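Local coordinates for RBSTP2229 gene product (Geobacillus stearothermophilus, PDB 1T6A), which is of unknown function and belongs to the DUF1885 family, with a long N-terminal helix followed by a small alpha+beta domain, at residues 98-107 and 115-123. Numbering follows the deposited sequence. Where two conformers were deposited one is given.
Sequences ANEFSKWLAK and LFSGRTMVF. With NO3 (nitrate ion), chain B.
A C-terminal beta hairpin packs beside helix 92-109, and a nitrate ion, probably from the crystallisation liquor, bridges the two. The type I turn from Leu-115 to Gly-118 lies between strands 111-114 and 120-123. Lys-103 reaches the nitrate from the helix with an extended chain, and its NZ donates to O2 at 2.9 Å. Arg-119 NH1 gives nitrate O2 a weak 2.8 Å bond, with O2 in plane at the guanidinium edge. The anion probably offsets the two positive charges. Leu-115 CD1 lies 3.6 Å from the nitrate N. Ser-117 OG donates to nitrate O3 at 2.7 Å and accepts from Arg-119 N in an ST turn. The selenium of selenomethionine Met-121 sits over the centre of the Arg-119 guanidinium, 3.6 Å above its plane. A water links Asn-99 OD1, nitrate O1 and Ser-117 N, and lies over one face of the Phe-116 ring. The Asn-99 amide and Phe-116 ring planes are 14° apart, and Asn-99 OD1 lies 3.3 Å from Phe-116 CE2. At the far end, the Phe-123 ring lies against the backbone between Ala-106 and Lys-107. Ala-106 CB meets Phe-123 CE2 at 3.5 Å, and Lys-107 CG approaches Phe-123 CE1 at 3.3 Å.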
loop_
_atom_site.group_PDB
_atom_site.type_symbol
_atom_site.label_atom_id
_atom_site.label_comp_id
_atom_site.label_asym_id
_atom_site.label_seq_id
_atom_site.Cartn_x
_atom_site.Cartn_y
_atom_site.Cartn_z
ATOM N N ALA A 98 -6.913 -8.583 -4.655
ATOM C CA ALA A 98 -6.900 -9.958 -4.158
ATOM C C ALA A 98 -5.734 -10.688 -4.782
ATOM O O ALA A 98 -5.049 -11.439 -4.111
ATOM C CB ALA A 98 -8.234 -10.702 -4.481
ATOM N N ASN A 99 -5.508 -10.468 -6.070
ATOM C CA ASN A 99 -4.377 -11.092 -6.749
ATOM C C ASN A 99 -3.055 -10.662 -6.103
ATOM O O ASN A 99 -2.207 -11.497 -5.828
ATOM C CB ASN A 99 -4.363 -10.719 -8.238
ATOM C CG ASN A 99 -5.284 -11.575 -9.069
ATOM O OD1 ASN A 99 -5.612 -12.709 -8.698
ATOM N ND2 ASN A 99 -5.705 -11.040 -10.222
ATOM N N GLU A 100 -2.915 -9.365 -5.826
ATOM C CA GLU A 100 -1.701 -8.819 -5.208
ATOM C C GLU A 100 -1.435 -9.424 -3.821
ATOM O O GLU A 100 -0.334 -9.851 -3.522
ATOM C CB GLU A 100 -1.801 -7.291 -5.086
ATOM C CG GLU A 100 -1.657 -6.580 -6.417
ATOM C CD GLU A 100 -2.234 -5.169 -6.428
ATOM O OE1 GLU A 100 -2.224 -4.492 -5.379
ATOM O OE2 GLU A 100 -2.681 -4.723 -7.512
ATOM N N PHE A 101 -2.447 -9.443 -2.970
ATOM C CA PHE A 101 -2.279 -9.978 -1.629
ATOM C C PHE A 101 -2.021 -11.490 -1.647
ATOM O O PHE A 101 -1.250 -11.978 -0.841
ATOM C CB PHE A 101 -3.486 -9.661 -0.744
ATOM C CG PHE A 101 -3.403 -10.283 0.594
ATOM C CD1 PHE A 101 -2.419 -9.880 1.497
ATOM C CD2 PHE A 101 -4.255 -11.325 0.951
ATOM C CE1 PHE A 101 -2.311 -10.472 2.723
ATOM C CE2 PHE A 101 -4.151 -11.919 2.195
ATOM C CZ PHE A 101 -3.184 -11.495 3.082
ATOM N N SER A 102 -2.657 -12.210 -2.564
ATOM C CA SER A 102 -2.518 -13.657 -2.614
ATOM C C SER A 102 -1.083 -14.036 -2.990
ATOM O O SER A 102 -0.485 -14.926 -2.371
ATOM C CB SER A 102 -3.448 -14.266 -3.672
ATOM O OG SER A 102 -4.808 -14.077 -3.371
ATOM N N LYS A 103 -0.531 -13.345 -3.986
ATOM C CA LYS A 103 0.847 -13.592 -4.410
ATOM C C LYS A 103 1.832 -13.268 -3.297
ATOM O O LYS A 103 2.726 -14.038 -3.036
ATOM C CB LYS A 103 1.181 -12.808 -5.682
ATOM C CG LYS A 103 0.554 -13.427 -6.905
ATOM C CD LYS A 103 0.484 -12.447 -8.068
ATOM C CE LYS A 103 -0.205 -13.068 -9.283
ATOM N NZ LYS A 103 -0.402 -12.026 -10.358
ATOM N N TRP A 104 1.672 -12.127 -2.641
ATOM C CA TRP A 104 2.535 -11.799 -1.497
ATOM C C TRP A 104 2.446 -12.865 -0.402
ATOM O O TRP A 104 3.452 -13.297 0.169
ATOM C CB TRP A 104 2.144 -10.453 -0.909
ATOM C CG TRP A 104 2.973 -10.070 0.236
ATOM C CD1 TRP A 104 4.195 -9.411 0.213
ATOM C CD2 TRP A 104 2.680 -10.314 1.612
ATOM N NE1 TRP A 104 4.658 -9.258 1.495
ATOM C CE2 TRP A 104 3.750 -9.795 2.371
ATOM C CE3 TRP A 104 1.602 -10.906 2.287
ATOM C CZ2 TRP A 104 3.776 -9.852 3.762
ATOM C CZ3 TRP A 104 1.645 -10.982 3.670
ATOM C CH2 TRP A 104 2.725 -10.464 4.390
ATOM N N LEU A 105 1.228 -13.302 -0.125
ATOM C CA LEU A 105 1.004 -14.337 0.871
ATOM C C LEU A 105 1.735 -15.632 0.509
ATOM O O LEU A 105 2.384 -16.228 1.341
ATOM C CB LEU A 105 -0.496 -14.581 0.978
ATOM C CG LEU A 105 -1.030 -15.257 2.206
ATOM C CD1 LEU A 105 -0.839 -14.365 3.460
ATOM C CD2 LEU A 105 -2.498 -15.578 1.938
ATOM N N ALA A 106 1.640 -16.047 -0.741
ATOM C CA ALA A 106 2.281 -17.260 -1.215
ATOM C C ALA A 106 3.817 -17.163 -1.143
ATOM O O ALA A 106 4.475 -18.093 -0.723
ATOM C CB ALA A 106 1.833 -17.554 -2.636
ATOM N N LYS A 107 4.377 -16.028 -1.557
ATOM C CA LYS A 107 5.820 -15.779 -1.420
ATOM C C LYS A 107 6.241 -15.801 0.031
ATOM O O LYS A 107 7.321 -16.260 0.346
ATOM C CB LYS A 107 6.216 -14.430 -2.036
ATOM C CG LYS A 107 6.131 -14.447 -3.548
ATOM C CD LYS A 107 6.134 -13.028 -4.177
ATOM C CE LYS A 107 5.614 -13.077 -5.608
ATOM N NZ LYS A 107 5.449 -11.708 -6.223
ATOM N N LEU A 115 -4.880 -19.404 -8.312
ATOM C CA LEU A 115 -5.492 -18.114 -8.589
ATOM C C LEU A 115 -6.834 -18.303 -9.285
ATOM O O LEU A 115 -7.061 -19.323 -9.930
ATOM C CB LEU A 115 -4.563 -17.300 -9.469
ATOM C CG LEU A 115 -3.266 -16.878 -8.761
ATOM C CD1 LEU A 115 -2.150 -16.595 -9.740
ATOM C CD2 LEU A 115 -3.516 -15.654 -7.930
ATOM N N PHE A 116 -7.718 -17.322 -9.184
ATOM C CA PHE A 116 -9.059 -17.512 -9.744
ATOM C C PHE A 116 -9.027 -17.479 -11.274
ATOM O O PHE A 116 -9.967 -17.895 -11.905
ATOM C CB PHE A 116 -10.117 -16.543 -9.173
ATOM C CG PHE A 116 -9.729 -15.102 -9.238
ATOM C CD1 PHE A 116 -9.896 -14.370 -10.406
ATOM C CD2 PHE A 116 -9.204 -14.483 -8.128
ATOM C CE1 PHE A 116 -9.535 -13.024 -10.455
ATOM C CE2 PHE A 116 -8.827 -13.173 -8.160
ATOM C CZ PHE A 116 -8.996 -12.428 -9.323
ATOM N N SER A 117 -7.929 -17.011 -11.854
ATOM C CA SER A 117 -7.729 -17.084 -13.298
ATOM C C SER A 117 -7.481 -18.511 -13.828
ATOM O O SER A 117 -7.383 -18.697 -15.034
ATOM C CB SER A 117 -6.508 -16.241 -13.672
ATOM O OG SER A 117 -5.315 -16.914 -13.272
ATOM N N GLY A 118 -7.328 -19.494 -12.935
ATOM C CA GLY A 118 -6.965 -20.852 -13.303
ATOM C C GLY A 118 -5.467 -21.143 -13.278
ATOM O O GLY A 118 -5.059 -22.269 -13.428
ATOM N N ARG A 119 -4.648 -20.123 -13.072
ATOM C CA ARG A 119 -3.200 -20.280 -12.967
ATOM C C ARG A 119 -2.814 -20.842 -11.605
ATOM O O ARG A 119 -3.380 -20.470 -10.603
ATOM C CB ARG A 119 -2.557 -18.912 -13.155
ATOM C CG ARG A 119 -1.063 -18.884 -13.262
ATOM C CD ARG A 119 -0.521 -17.448 -13.446
ATOM N NE ARG A 119 0.909 -17.325 -13.144
ATOM C CZ ARG A 119 1.517 -16.178 -12.852
ATOM N NH1 ARG A 119 0.843 -15.033 -12.812
ATOM N NH2 ARG A 119 2.817 -16.169 -12.594
ATOM N N THR A 120 -1.844 -21.744 -11.595
ATOM C CA THR A 120 -1.271 -22.297 -10.382
ATOM C C THR A 120 0.196 -21.855 -10.269
ATOM O O THR A 120 0.955 -21.990 -11.220
ATOM C CB THR A 120 -1.378 -23.830 -10.435
ATOM O OG1 THR A 120 -2.752 -24.212 -10.282
ATOM C CG2 THR A 120 -0.692 -24.483 -9.247
HETATM N N MSE A 121 0.593 -21.325 -9.116
HETATM C CA MSE A 121 1.998 -20.971 -8.872
HETATM C C MSE A 121 2.527 -21.748 -7.647
HETATM O O MSE A 121 1.909 -21.736 -6.583
HETATM C CB MSE A 121 2.138 -19.466 -8.631
HETATM C CG MSE A 121 1.502 -18.559 -9.680
HETATM SE SE MSE A 121 1.670 -16.659 -9.169
HETATM C CE MSE A 121 3.607 -16.624 -9.181
ATOM N N VAL A 122 3.670 -22.411 -7.791
ATOM C CA VAL A 122 4.258 -23.203 -6.703
ATOM C C VAL A 122 5.469 -22.507 -6.073
ATOM O O VAL A 122 6.419 -22.162 -6.763
ATOM C CB VAL A 122 4.658 -24.620 -7.193
ATOM C CG1 VAL A 122 5.345 -25.423 -6.096
ATOM C CG2 VAL A 122 3.429 -25.374 -7.707
ATOM N N PHE A 123 5.412 -22.306 -4.757
ATOM C CA PHE A 123 6.514 -21.741 -3.976
ATOM C C PHE A 123 7.098 -22.772 -3.008
ATOM O O PHE A 123 6.563 -22.977 -1.921
ATOM C CB PHE A 123 6.013 -20.525 -3.204
ATOM C CG PHE A 123 5.513 -19.430 -4.078
ATOM C CD1 PHE A 123 6.323 -18.359 -4.394
ATOM C CD2 PHE A 123 4.225 -19.473 -4.602
ATOM C CE1 PHE A 123 5.861 -17.333 -5.206
ATOM C CE2 PHE A 123 3.762 -18.454 -5.422
ATOM C CZ PHE A 123 4.579 -17.385 -5.717
HETATM N N NO3 B . -2.822 -14.329 -12.474
HETATM O O1 NO3 B . -3.917 -13.894 -11.717
HETATM O O2 NO3 B . -1.600 -13.634 -12.424
HETATM O O3 NO3 B . -2.972 -15.480 -13.245
HETATM O O HOH W 1 -6.373 -14.437 -10.803
#